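Putative regulator (Escherichia coli O6, PDB 3HFI) is of unknown function but is probably a DNA-binding transcription regulator, whose UTRA domain, as in related regulators, would be expected to sense a small-molecule effector. Local coordinates at residues 25-30 with 56-61; 66-71 with 150-155; 113-118 with 129-134. All coordinates share one frame; numbering follows the deposited sequence.

Interaction 1. Residues 25-30 with 56-61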
ATOM      1  N   THR A  25      -5.883  -9.359  13.807  1.00 31.91           N
ATOM      2  CA  THR A  25      -6.211 -10.770  13.403  1.00 33.00           C
ATOM      3  C   THR A  25      -6.620 -10.926  11.923  1.00 32.89           C
ATOM      4  O   THR A  25      -7.513 -10.237  11.420  1.00 31.94           O
ATOM      5  CB  THR A  25      -7.404 -11.357  14.227  1.00 32.93           C
ATOM      6  OG1 THR A  25      -7.136 -11.235  15.630  1.00 36.18           O
ATOM      7  CG2 THR A  25      -7.681 -12.848  13.880  1.00 32.79           C
ATOM      8  N   THR A  26      -5.995 -11.882  11.253  1.00 33.28           N
ATOM      9  CA  THR A  26      -6.460 -12.301   9.946  1.00 33.14           C
ATOM     10  C   THR A  26      -6.761 -13.802  10.014  1.00 32.62           C
ATOM     11  O   THR A  26      -5.932 -14.586  10.485  1.00 32.66           O
ATOM     12  CB  THR A  26      -5.466 -11.902   8.839  1.00 33.50           C
ATOM     13  OG1 THR A  26      -4.915 -13.064   8.202  1.00 36.18           O
ATOM     14  CG2 THR A  26      -4.362 -11.012   9.395  1.00 33.29           C
ATOM     15  N   GLU A  27      -7.964 -14.188   9.578  1.00 31.59           N
ATOM     16  CA  GLU A  27      -8.380 -15.612   9.512  1.00 30.74           C
ATOM     17  C   GLU A  27      -8.688 -16.064   8.072  1.00 28.51           C
ATOM     18  O   GLU A  27      -9.348 -15.340   7.336  1.00 28.44           O
ATOM     19  CB  GLU A  27      -9.613 -15.841  10.370  1.00 31.03           C
ATOM     20  CG  GLU A  27     -10.788 -14.962   9.961  1.00 34.40           C
ATOM     21  CD  GLU A  27     -11.605 -14.477  11.144  1.00 39.80           C
ATOM     22  OE1 GLU A  27     -12.247 -15.345  11.785  1.00 42.02           O
ATOM     23  OE2 GLU A  27     -11.601 -13.236  11.426  1.00 43.19           O
ATOM     24  N   VAL A  28      -8.211 -17.246   7.681  1.00 26.00           N
ATOM     25  CA  VAL A  28      -8.501 -17.790   6.361  1.00 24.09           C
ATOM     26  C   VAL A  28      -9.919 -18.303   6.373  1.00 22.37           C
ATOM     27  O   VAL A  28     -10.278 -19.053   7.244  1.00 22.15           O
ATOM     28  CB  VAL A  28      -7.489 -18.888   5.932  1.00 24.31           C
ATOM     29  CG1 VAL A  28      -7.914 -19.539   4.627  1.00 22.58           C
ATOM     30  CG2 VAL A  28      -6.092 -18.267   5.703  1.00 25.16           C
ATOM     31  N   ILE A  29     -10.747 -17.811   5.464  1.00 20.49           N
ATOM     32  CA  ILE A  29     -12.138 -18.263   5.328  1.00 19.14           C
ATOM     33  C   ILE A  29     -12.135 -19.473   4.398  1.00 18.31           C
ATOM     34  O   ILE A  29     -12.747 -20.499   4.661  1.00 17.87           O
ATOM     35  CB  ILE A  29     -13.007 -17.138   4.710  1.00 19.14           C
ATOM     36  CG1 ILE A  29     -13.184 -16.000   5.735  1.00 21.12           C
ATOM     37  CG2 ILE A  29     -14.343 -17.657   4.297  1.00 17.81           C
ATOM     38  CD1 ILE A  29     -13.662 -14.651   5.139  1.00 20.38           C
ATOM     39  N   THR A  30     -11.429 -19.353   3.294  1.00 17.47           N
ATOM     40  CA  THR A  30     -11.443 -20.398   2.304  1.00 16.89           C
ATOM     41  C   THR A  30     -10.249 -20.306   1.408  1.00 14.85           C
ATOM     42  O   THR A  30      -9.610 -19.245   1.277  1.00 12.25           O
ATOM     43  CB  THR A  30     -12.792 -20.427   1.489  1.00 17.39           C
ATOM     44  OG1 THR A  30     -12.968 -21.733   0.964  1.00 20.64           O
ATOM     45  CG2 THR A  30     -12.833 -19.457   0.372  1.00 18.67           C
ATOM     46  N   GLU A  56      -9.125 -16.569   0.531  1.00 12.40           N
ATOM     47  CA  GLU A  56      -9.986 -15.528   1.063  1.00 14.80           C
ATOM     48  C   GLU A  56      -9.728 -15.389   2.559  1.00 15.96           C
ATOM     49  O   GLU A  56      -9.823 -16.384   3.312  1.00 14.70           O
ATOM     50  CB  GLU A  56     -11.451 -15.906   0.817  1.00 15.20           C
ATOM     51  CG  GLU A  56     -12.470 -14.817   1.031  1.00 17.45           C
ATOM     52  CD  GLU A  56     -13.909 -15.304   0.646  1.00 24.24           C
ATOM     53  OE1 GLU A  56     -14.267 -16.491   0.868  1.00 25.87           O
ATOM     54  OE2 GLU A  56     -14.685 -14.486   0.103  1.00 32.55           O
ATOM     55  N   ARG A  57      -9.424 -14.163   2.973  1.00 18.03           N
ATOM     56  CA  ARG A  57      -8.954 -13.859   4.327  1.00 19.47           C
ATOM     57  C   ARG A  57      -9.704 -12.671   4.879  1.00 20.68           C
ATOM     58  O   ARG A  57      -9.958 -11.705   4.156  1.00 19.08           O
ATOM     59  CB  ARG A  57      -7.462 -13.564   4.286  1.00 19.77           C
ATOM     60  CG  ARG A  57      -6.651 -14.832   4.054  1.00 22.19           C
ATOM     61  CD  ARG A  57      -5.399 -14.540   3.319  1.00 23.54           C
ATOM     62  NE  ARG A  57      -4.469 -13.911   4.213  1.00 22.49           N
ATOM     63  CZ  ARG A  57      -3.855 -12.744   4.010  1.00 25.14           C
ATOM     64  NH1 ARG A  57      -4.012 -11.993   2.916  1.00 23.77           N
ATOM     65  NH2 ARG A  57      -3.040 -12.315   4.946  1.00 25.83           N
ATOM     66  N   LEU A  58     -10.093 -12.770   6.150  1.00 22.29           N
ATOM     67  CA  LEU A  58     -10.878 -11.731   6.784  1.00 23.80           C
ATOM     68  C   LEU A  58      -9.984 -11.148   7.849  1.00 25.25           C
ATOM     69  O   LEU A  58      -9.486 -11.861   8.717  1.00 24.62           O
ATOM     70  CB  LEU A  58     -12.183 -12.281   7.384  1.00 23.99           C
ATOM     71  CG  LEU A  58     -13.150 -11.257   7.999  1.00 22.92           C
ATOM     72  CD1 LEU A  58     -13.869 -10.447   6.935  1.00 24.13           C
ATOM     73  CD2 LEU A  58     -14.160 -11.949   8.887  1.00 21.76           C
ATOM     74  N   ARG A  59      -9.723  -9.862   7.735  1.00 26.83           N
ATOM     75  CA  ARG A  59      -8.817  -9.219   8.653  1.00 29.14           C
ATOM     76  C   ARG A  59      -9.645  -8.411   9.593  1.00 29.89           C
ATOM     77  O   ARG A  59     -10.437  -7.592   9.142  1.00 29.62           O
ATOM     78  CB  ARG A  59      -7.882  -8.295   7.942  1.00 29.30           C
ATOM     79  CG  ARG A  59      -7.246  -7.308   8.885  1.00 32.49           C
ATOM     80  CD  ARG A  59      -5.934  -6.849   8.313  1.00 35.90           C
ATOM     81  NE  ARG A  59      -5.121  -8.033   8.054  1.00 38.14           N
ATOM     82  CZ  ARG A  59      -4.151  -8.102   7.152  1.00 41.40           C
ATOM     83  NH1 ARG A  59      -3.841  -7.050   6.393  1.00 42.80           N
ATOM     84  NH2 ARG A  59      -3.484  -9.238   7.001  1.00 42.75           N
ATOM     85  N   SER A  60      -9.474  -8.651  10.892  1.00 31.69           N
ATOM     86  CA  SER A  60     -10.135  -7.842  11.909  1.00 33.19           C
ATOM     87  C   SER A  60      -9.113  -7.092  12.778  1.00 34.72           C
ATOM     88  O   SER A  60      -8.021  -7.588  13.116  1.00 34.59           O
ATOM     89  CB  SER A  60     -11.130  -8.672  12.733  1.00 33.08           C
ATOM     90  OG  SER A  60     -10.585  -9.911  13.122  1.00 33.85           O
ATOM     91  N   ILE A  61      -9.492  -5.865  13.104  1.00 36.68           N
ATOM     92  CA  ILE A  61      -8.624  -4.918  13.798  1.00 38.12           C
ATOM     93  C   ILE A  61      -9.253  -4.614  15.156  1.00 38.86           C
ATOM     94  O   ILE A  61     -10.237  -3.869  15.252  1.00 38.87           O
ATOM     95  CB  ILE A  61      -8.337  -3.648  12.906  1.00 38.49           C
ATOM     96  CG1 ILE A  61      -7.327  -4.041  11.793  1.00 39.17           C
ATOM     97  CG2 ILE A  61      -7.819  -2.474  13.743  1.00 36.99           C
ATOM     98  CD1 ILE A  61      -7.500  -3.324  10.436  1.00 40.24           C
TER
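Glu27 and Leu58 trade two backbone hydrogen bonds, Glu27 N to Leu58 O and Leu58 N to Glu27 O, each 2.9 Å, which fixes the antiparallel register of 25-30 against 56-61. Further bonds follow on both flanks: Ser60 N gives to Thr25 O, and Glu56 N reaches Thr30 O almost straight, with 179° at the hydrogen. Between Val28 and Thr30 the register slips by one residue, because Ile29 and Thr30 both face Glu56. Ile29 N binds Glu56 O at 2.7 Å while Thr30 N makes only a weak bond to the same oxygen, the signature of a classic beta bulge.

Beside the bulge, the apolar contact is that of Ile29 CD1, 3.6 Å from Leu58 CB. Different in kind is the methyl Thr30 CG2, which rests against a carboxylate oxygen, 3.3 Å from Glu56 OE1. The Glu56 chain runs extended, its CG opposite the backbone N (chi1 -167°), and this carries the carboxylate to the methyls of Ile29 and Thr30.

On the sheet face bearing Thr26, Val28, Arg57 and Arg59, Thr26 lies alongside Arg59, its CG2 at the guanidinium edge; the approach is tight and the placing of the Thr26 side chain uncertain. Val28 crosses Arg57 at an angle, Val28 CG2 3.9 Å from Arg57 CG, whereas Arg57 NH1 is hydrogen-bonded to Asn71.

Strand 26-35 is outermost in the sheet within this chain, and 51-60 separates it from 65-73, where Leu68 receives Ile29 and Glu56. Helix 117-123 packs on the face of Glu56 and Leu58, through Phe122 and Leu123.

Interaction 2. Residues 66-71 with 150-155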
ATOM      1  N   ALA A  66     -12.169  -5.461   9.742  1.00 33.80           N
ATOM      2  CA  ALA A  66     -11.623  -4.369   8.930  1.00 32.28           C
ATOM      3  C   ALA A  66     -11.852  -4.621   7.434  1.00 30.87           C
ATOM      4  O   ALA A  66     -12.527  -3.831   6.776  1.00 31.56           O
ATOM      5  CB  ALA A  66     -10.120  -4.178   9.205  1.00 32.07           C
ATOM      6  N   MET A  67     -11.315  -5.719   6.902  1.00 27.65           N
ATOM      7  CA  MET A  67     -11.352  -5.910   5.483  1.00 25.98           C
ATOM      8  C   MET A  67     -11.400  -7.371   5.080  1.00 24.32           C
ATOM      9  O   MET A  67     -10.975  -8.254   5.828  1.00 24.83           O
ATOM     10  CB  MET A  67     -10.119  -5.266   4.859  1.00 26.26           C
ATOM     11  CG  MET A  67      -8.813  -5.823   5.354  1.00 28.22           C
ATOM     12  SD  MET A  67      -7.367  -4.757   4.967  1.00 29.15           S
ATOM     13  CE  MET A  67      -7.341  -3.772   6.448  1.00 26.90           C
ATOM     14  N   LEU A  68     -11.921  -7.598   3.878  1.00 21.24           N
ATOM     15  CA  LEU A  68     -11.958  -8.910   3.235  1.00 19.02           C
ATOM     16  C   LEU A  68     -10.943  -8.902   2.094  1.00 16.99           C
ATOM     17  O   LEU A  68     -10.957  -8.012   1.259  1.00 16.20           O
ATOM     18  CB  LEU A  68     -13.385  -9.197   2.759  1.00 18.36           C
ATOM     19  CG  LEU A  68     -13.673 -10.522   2.067  1.00 18.84           C
ATOM     20  CD1 LEU A  68     -13.589 -11.713   3.028  1.00 16.37           C
ATOM     21  CD2 LEU A  68     -15.063 -10.343   1.506  1.00 20.35           C
ATOM     22  N   ILE A  69     -10.033  -9.873   2.102  1.00 15.23           N
ATOM     23  CA  ILE A  69      -8.949  -9.957   1.156  1.00 14.12           C
ATOM     24  C   ILE A  69      -9.084 -11.240   0.369  1.00 13.65           C
ATOM     25  O   ILE A  69      -9.213 -12.322   0.965  1.00 13.88           O
ATOM     26  CB  ILE A  69      -7.582  -9.955   1.861  1.00 14.74           C
ATOM     27  CG1 ILE A  69      -7.524  -8.805   2.895  1.00 17.19           C
ATOM     28  CG2 ILE A  69      -6.455  -9.886   0.791  1.00 13.09           C
ATOM     29  CD1 ILE A  69      -6.241  -8.753   3.717  1.00 17.47           C
ATOM     30  N   GLU A  70      -9.041 -11.126  -0.956  1.00 13.09           N
ATOM     31  CA  GLU A  70      -8.998 -12.281  -1.875  1.00 12.65           C
ATOM     32  C   GLU A  70      -7.689 -12.233  -2.622  1.00 12.23           C
ATOM     33  O   GLU A  70      -7.471 -11.332  -3.450  1.00 13.44           O
ATOM     34  CB  GLU A  70     -10.143 -12.161  -2.847  1.00 12.82           C
ATOM     35  CG  GLU A  70     -11.425 -12.196  -2.152  1.00 14.67           C
ATOM     36  CD  GLU A  70     -12.551 -12.135  -3.132  1.00 20.02           C
ATOM     37  OE1 GLU A  70     -12.940 -10.999  -3.514  1.00 21.32           O
ATOM     38  OE2 GLU A  70     -13.057 -13.232  -3.485  1.00 23.91           O
ATOM     39  N   ASN A  71      -6.778 -13.121  -2.273  1.00 10.16           N
ATOM     40  CA  ASN A  71      -5.480 -13.201  -2.893  1.00 10.41           C
ATOM     41  C   ASN A  71      -5.487 -14.281  -3.994  1.00 10.39           C
ATOM     42  O   ASN A  71      -6.066 -15.355  -3.807  1.00 11.90           O
ATOM     43  CB  ASN A  71      -4.411 -13.589  -1.842  1.00 10.51           C
ATOM     44  CG  ASN A  71      -4.358 -12.667  -0.676  1.00 11.21           C
ATOM     45  OD1 ASN A  71      -4.637 -13.053   0.461  1.00 14.79           O
ATOM     46  ND2 ASN A  71      -3.927 -11.440  -0.933  1.00  9.78           N
ATOM     47  N   ASN A 150      -7.613  -8.603  -4.367  1.00 14.42           N
ATOM     48  CA  ASN A 150      -8.779  -7.748  -4.342  1.00 15.71           C
ATOM     49  C   ASN A 150      -9.148  -7.545  -2.896  1.00 16.41           C
ATOM     50  O   ASN A 150      -9.328  -8.540  -2.170  1.00 15.04           O
ATOM     51  CB  ASN A 150      -9.949  -8.431  -5.016  1.00 15.47           C
ATOM     52  CG  ASN A 150      -9.903  -8.298  -6.511  1.00 18.94           C
ATOM     53  OD1 ASN A 150     -10.568  -7.453  -7.061  1.00 28.89           O
ATOM     54  ND2 ASN A 150      -9.100  -9.111  -7.177  1.00 18.12           N
ATOM     55  N   VAL A 151      -9.271  -6.284  -2.473  1.00 17.21           N
ATOM     56  CA  VAL A 151      -9.489  -5.968  -1.062  1.00 17.89           C
ATOM     57  C   VAL A 151     -10.765  -5.159  -0.937  1.00 19.38           C
ATOM     58  O   VAL A 151     -10.978  -4.228  -1.704  1.00 18.46           O
ATOM     59  CB  VAL A 151      -8.310  -5.199  -0.471  1.00 18.26           C
ATOM     60  CG1 VAL A 151      -8.539  -4.912   0.967  1.00 16.37           C
ATOM     61  CG2 VAL A 151      -7.023  -6.010  -0.626  1.00 18.18           C
ATOM     62  N   TRP A 152     -11.578  -5.507   0.055  1.00 21.35           N
ATOM     63  CA  TRP A 152     -12.859  -4.879   0.302  1.00 23.66           C
ATOM     64  C   TRP A 152     -12.761  -4.238   1.659  1.00 26.62           C
ATOM     65  O   TRP A 152     -12.688  -4.940   2.671  1.00 25.88           O
ATOM     66  CB  TRP A 152     -13.949  -5.918   0.285  1.00 23.54           C
ATOM     67  CG  TRP A 152     -13.866  -6.706  -0.935  1.00 23.16           C
ATOM     68  CD1 TRP A 152     -13.117  -7.846  -1.158  1.00 20.98           C
ATOM     69  CD2 TRP A 152     -14.495  -6.393  -2.146  1.00 23.07           C
ATOM     70  NE1 TRP A 152     -13.254  -8.260  -2.454  1.00 22.53           N
ATOM     71  CE2 TRP A 152     -14.106  -7.391  -3.090  1.00 24.05           C
ATOM     72  CE3 TRP A 152     -15.351  -5.369  -2.546  1.00 23.10           C
ATOM     73  CZ2 TRP A 152     -14.560  -7.383  -4.404  1.00 24.47           C
ATOM     74  CZ3 TRP A 152     -15.811  -5.364  -3.833  1.00 24.08           C
ATOM     75  CH2 TRP A 152     -15.425  -6.373  -4.755  1.00 24.81           C
ATOM     76  N   LEU A 153     -12.743  -2.910   1.661  1.00 29.76           N
ATOM     77  CA  LEU A 153     -12.268  -2.169   2.808  1.00 33.63           C
ATOM     78  C   LEU A 153     -13.565  -1.511   3.101  1.00 36.30           C
ATOM     79  O   LEU A 153     -14.108  -0.955   2.191  1.00 36.92           O
ATOM     80  CB  LEU A 153     -11.638  -0.838   2.437  1.00 34.18           C
ATOM     81  CG  LEU A 153     -10.116  -0.795   2.450  1.00 35.94           C
ATOM     82  CD1 LEU A 153      -9.562  -1.517   1.264  1.00 37.49           C
ATOM     83  CD2 LEU A 153      -9.696   0.677   2.432  1.00 38.76           C
ATOM     84  N   LYS A 154     -14.100  -1.562   4.308  1.00 39.43           N
ATOM     85  CA  LYS A 154     -15.439  -0.946   4.502  1.00 43.74           C
ATOM     86  C   LYS A 154     -15.243   0.415   5.171  1.00 46.44           C
ATOM     87  O   LYS A 154     -16.211   1.118   5.452  1.00 46.91           O
ATOM     88  CB  LYS A 154     -15.389  -2.030   5.616  1.00 43.71           C
ATOM     89  CG  LYS A 154     -16.324  -1.864   6.799  1.00 45.38           C
ATOM     90  CD  LYS A 154     -16.043  -2.975   7.818  1.00 46.95           C
ATOM     91  CE  LYS A 154     -16.756  -2.750   9.163  1.00 46.86           C
ATOM     92  NZ  LYS A 154     -17.901  -3.691   9.418  1.00 47.70           N
ATOM     93  N   GLY A 155     -13.994   0.777   5.432  1.00 50.55           N
ATOM     94  CA  GLY A 155     -13.653   2.038   6.072  1.00 54.02           C
ATOM     95  C   GLY A 155     -13.027   3.131   5.220  1.00 56.91           C
ATOM     96  O   GLY A 155     -13.752   3.881   4.583  1.00 57.47           O
TER
HETATM   97  O   HOH W   1      -7.531 -11.443  -6.284  1.00 13.90           O
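Trp152 is paired with Leu68 across strands 66-71 and 150-153, and its side chain can be traced outward atom by atom. Trp152 CB sits 3.8 Å from Leu68 O and 4.1 Å from Leu68 CB. With chi1 at -52°, CG lies beside the backbone N, and the five-membered ring is swung along the neighbouring strand in the direction of Glu70. Trp152 CD1, at the ring edge, comes 3.2 Å from Leu68 O near the ring plane, and Leu68 CD2 also lies close to it. Trp152 NE1 gives its hydrogen to Glu70 OE1 at 3.0 Å, a bent bond of 149°. The oxygen is met on its anti side, somewhat out of the carboxylate plane, and that plane stands 46° from the ring. CE2 and CZ2 then skirt the same oxygen.

Glu70 OE1 also forms a salt bridge with Arg119, and OE2 binds Tyr54, so three partners fix the rotation of this buried carboxylate and probably favour its charged form.

The backbone supplies the frame: Leu68 and Trp152 exchange two hydrogen bonds, as do Glu70 and Asn150. A water bridges Glu70 O and Asn150 ND2. On the reverse face, Ile69 CG2 and Val151 CG2 lie side by side at 4.2 Å, with Met67 SD near Val151 CG1; Gly161 of the second subunit packs on Ile69 and Val151.

Strand 65-73 is flanked by 51-60 and strand 144-153 by 130-139, whose His133 ring meets that of Trp152. Helix 117-123 covers Leu68 and Trp152 through Arg119 and Leu123.

Interaction 3. Residues 113-118 with 129-134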
ATOM      1  N   ARG A 113     -17.118   0.389  -4.849  1.00 38.23           N
ATOM      2  CA  ARG A 113     -18.054  -0.681  -5.230  1.00 40.27           C
ATOM      3  C   ARG A 113     -19.232  -0.794  -4.235  1.00 41.24           C
ATOM      4  O   ARG A 113     -19.216  -0.204  -3.154  1.00 41.55           O
ATOM      5  CB  ARG A 113     -17.322  -2.011  -5.339  1.00 40.72           C
ATOM      6  CG  ARG A 113     -16.090  -1.987  -6.292  1.00 43.16           C
ATOM      7  CD  ARG A 113     -16.474  -2.244  -7.722  1.00 45.44           C
ATOM      8  NE  ARG A 113     -17.171  -3.530  -7.845  1.00 46.83           N
ATOM      9  CZ  ARG A 113     -16.600  -4.706  -8.142  1.00 47.63           C
ATOM     10  NH1 ARG A 113     -15.283  -4.806  -8.379  1.00 49.17           N
ATOM     11  NH2 ARG A 113     -17.365  -5.796  -8.218  1.00 47.04           N
ATOM     12  N   LEU A 114     -20.266  -1.536  -4.614  1.00 42.45           N
ATOM     13  CA  LEU A 114     -21.372  -1.850  -3.685  1.00 43.02           C
ATOM     14  C   LEU A 114     -21.239  -3.336  -3.280  1.00 43.38           C
ATOM     15  O   LEU A 114     -21.666  -4.219  -4.030  1.00 44.69           O
ATOM     16  CB  LEU A 114     -22.727  -1.508  -4.323  1.00 42.59           C
ATOM     17  CG  LEU A 114     -23.010  -0.001  -4.542  1.00 42.40           C
ATOM     18  CD1 LEU A 114     -23.018   0.777  -3.237  1.00 41.65           C
ATOM     19  CD2 LEU A 114     -22.029   0.670  -5.502  1.00 43.26           C
ATOM     20  N   ILE A 115     -20.656  -3.571  -2.093  1.00 43.10           N
ATOM     21  CA  ILE A 115     -20.022  -4.856  -1.649  1.00 42.77           C
ATOM     22  C   ILE A 115     -20.489  -6.189  -2.269  1.00 43.23           C
ATOM     23  O   ILE A 115     -19.678  -6.955  -2.822  1.00 43.87           O
ATOM     24  CB  ILE A 115     -20.060  -4.956  -0.062  1.00 42.58           C
ATOM     25  CG1 ILE A 115     -19.342  -6.218   0.450  1.00 40.96           C
ATOM     26  CG2 ILE A 115     -21.522  -4.795   0.509  1.00 42.02           C
ATOM     27  CD1 ILE A 115     -17.807  -6.160   0.362  1.00 38.60           C
ATOM     28  N   GLY A 116     -21.797  -6.458  -2.154  1.00 43.35           N
ATOM     29  CA  GLY A 116     -22.394  -7.749  -2.534  1.00 42.88           C
ATOM     30  C   GLY A 116     -22.945  -8.483  -1.317  1.00 42.22           C
ATOM     31  O   GLY A 116     -22.647  -8.115  -0.169  1.00 42.51           O
ATOM     32  N   ASN A 117     -23.757  -9.516  -1.562  1.00 40.90           N
ATOM     33  CA  ASN A 117     -24.496 -10.187  -0.494  1.00 39.38           C
ATOM     34  C   ASN A 117     -23.570 -11.036   0.331  1.00 38.38           C
ATOM     35  O   ASN A 117     -23.545 -10.917   1.549  1.00 38.18           O
ATOM     36  CB  ASN A 117     -25.611 -11.050  -1.063  1.00 39.10           C
ATOM     37  CG  ASN A 117     -26.353 -11.832   0.004  1.00 38.61           C
ATOM     38  OD1 ASN A 117     -26.706 -11.304   1.059  1.00 35.05           O
ATOM     39  ND2 ASN A 117     -26.613 -13.106  -0.283  1.00 40.90           N
ATOM     40  N   GLU A 118     -22.812 -11.883  -0.347  1.00 37.41           N
ATOM     41  CA  GLU A 118     -21.923 -12.818   0.310  1.00 37.28           C
ATOM     42  C   GLU A 118     -20.729 -12.165   0.990  1.00 37.27           C
ATOM     43  O   GLU A 118     -20.326 -12.573   2.079  1.00 37.46           O
ATOM     44  CB  GLU A 118     -21.371 -13.790  -0.708  1.00 37.34           C
ATOM     45  CG  GLU A 118     -20.310 -14.659  -0.099  1.00 38.95           C
ATOM     46  CD  GLU A 118     -19.886 -15.775  -0.994  1.00 43.06           C
ATOM     47  OE1 GLU A 118     -20.200 -15.729  -2.221  1.00 45.21           O
ATOM     48  OE2 GLU A 118     -19.227 -16.694  -0.448  1.00 46.00           O
ATOM     49  N   ALA A 129     -24.350  -1.872   0.274  1.00 42.97           N
ATOM     50  CA  ALA A 129     -23.537  -0.799   0.822  1.00 41.66           C
ATOM     51  C   ALA A 129     -22.329  -0.538  -0.089  1.00 40.00           C
ATOM     52  O   ALA A 129     -21.819  -1.448  -0.721  1.00 39.15           O
ATOM     53  CB  ALA A 129     -23.065  -1.172   2.199  1.00 41.87           C
ATOM     54  N   PRO A 130     -21.878   0.709  -0.163  1.00 38.43           N
ATOM     55  CA  PRO A 130     -20.644   1.021  -0.889  1.00 37.38           C
ATOM     56  C   PRO A 130     -19.384   0.803  -0.023  1.00 35.59           C
ATOM     57  O   PRO A 130     -19.334   1.222   1.148  1.00 35.47           O
ATOM     58  CB  PRO A 130     -20.807   2.513  -1.245  1.00 37.66           C
ATOM     59  CG  PRO A 130     -21.718   3.055  -0.204  1.00 37.94           C
ATOM     60  CD  PRO A 130     -22.680   1.927   0.086  1.00 38.49           C
ATOM     61  N   VAL A 131     -18.380   0.158  -0.600  1.00 33.26           N
ATOM     62  CA  VAL A 131     -17.127  -0.058   0.094  1.00 31.13           C
ATOM     63  C   VAL A 131     -15.996   0.420  -0.798  1.00 29.80           C
ATOM     64  O   VAL A 131     -16.188   0.605  -2.008  1.00 29.42           O
ATOM     65  CB  VAL A 131     -16.962  -1.527   0.445  1.00 30.76           C
ATOM     66  CG1 VAL A 131     -18.062  -1.936   1.381  1.00 30.88           C
ATOM     67  CG2 VAL A 131     -16.992  -2.380  -0.809  1.00 30.72           C
ATOM     68  N   LEU A 132     -14.824   0.641  -0.205  1.00 27.86           N
ATOM     69  CA  LEU A 132     -13.642   0.902  -1.002  1.00 26.33           C
ATOM     70  C   LEU A 132     -13.128  -0.433  -1.506  1.00 23.87           C
ATOM     71  O   LEU A 132     -12.903  -1.386  -0.747  1.00 22.54           O
ATOM     72  CB  LEU A 132     -12.553   1.655  -0.225  1.00 27.00           C
ATOM     73  CG  LEU A 132     -11.275   1.908  -1.060  1.00 29.94           C
ATOM     74  CD1 LEU A 132     -11.466   3.131  -2.003  1.00 32.37           C
ATOM     75  CD2 LEU A 132     -10.062   2.116  -0.167  1.00 32.59           C
ATOM     76  N   HIS A 133     -12.951  -0.501  -2.812  1.00 21.42           N
ATOM     77  CA  HIS A 133     -12.385  -1.678  -3.421  1.00 20.20           C
ATOM     78  C   HIS A 133     -10.975  -1.329  -3.921  1.00 18.66           C
ATOM     79  O   HIS A 133     -10.773  -0.320  -4.586  1.00 18.58           O
ATOM     80  CB  HIS A 133     -13.248  -2.149  -4.567  1.00 19.66           C
ATOM     81  CG  HIS A 133     -12.646  -3.260  -5.348  1.00 20.16           C
ATOM     82  ND1 HIS A 133     -12.444  -4.518  -4.810  1.00 22.36           N
ATOM     83  CD2 HIS A 133     -12.267  -3.341  -6.638  1.00 22.04           C
ATOM     84  CE1 HIS A 133     -11.916  -5.308  -5.720  1.00 20.25           C
ATOM     85  NE2 HIS A 133     -11.807  -4.627  -6.842  1.00 23.70           N
ATOM     86  N   LEU A 134     -10.032  -2.184  -3.599  1.00 17.16           N
ATOM     87  CA  LEU A 134      -8.668  -2.075  -4.071  1.00 17.14           C
ATOM     88  C   LEU A 134      -8.301  -3.306  -4.868  1.00 16.55           C
ATOM     89  O   LEU A 134      -8.638  -4.431  -4.464  1.00 14.70           O
ATOM     90  CB  LEU A 134      -7.819  -1.980  -2.850  1.00 18.31           C
ATOM     91  CG  LEU A 134      -6.350  -1.810  -2.924  1.00 22.00           C
ATOM     92  CD1 LEU A 134      -6.207  -0.502  -2.187  1.00 27.83           C
ATOM     93  CD2 LEU A 134      -5.640  -2.932  -2.184  1.00 24.34           C
TER
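Arg113 buries the most surface here, and it does so by running alongside His133. Arg113 CG presses on His133 CB at 3.3 Å; bends at chi2 and chi3 then fold the chain back, which brings Arg113 NH1 over one face of the His133 imidazole, offset toward the rim. The guanidinium and ring planes stand 69° apart, so the two groups are not stacked parallel. The backbone of Arg113 pairs with Val131: Arg113 N reaches Val131 O in a nearly straight bond (176°), and Val131 N returns one to Arg113 O at 2.7 Å.

Val131, second in buried surface, turns its methyls to Ile115. Val131 CG1 lies 3.9 Å from Ile115 CB, and Val131 CG2 is 4.0 Å from Ile115 CD1, the two side chains crossing at a slant.

Ile115 follows closely. Ile115 N binds Ala129 O at 2.8 Å, extending the ladder one step past the strand, and Ile115 CG2 lies 3.6 Å from that same Ala129 O. On the other face of the ladder Leu114 CD1 is pressed tightly on the Pro130 ring, and its exact position is doubtful.

The pairing joins the last residues of strand 105-114, outermost in the sheet within this chain, to strand 130-139. Gly116 then occupies the N-cap position before helix 117-123, while strand 144-153 lies on the far side of 130-139, with Trp152 against both Val131 and His133.

Overall arrangement
From the N terminus, interaction 1 comes first: strand 26-35 finds 51-60, closing a loop that holds helix 38-44. The chain then turns into 65-73, the first partner of interaction 2, whose second, 144-153, comes only after helices 91-99 and 117-123 and two further strands. Interaction 3 is nested inside that long loop, joining 105-114 to 130-139 across helix 117-123. Interactions 1 and 2 touch through neighbouring strands 51-60 and 65-73, and 2 and 3 through 144-153 and 130-139, each pair with centres about 9 Å apart. Interactions 1 and 3, centres about 17 Å apart, do not touch. Together they span one antiparallel sheet, ordered 26-35, 51-60, 65-73, 144-153, 130-139, 105-114.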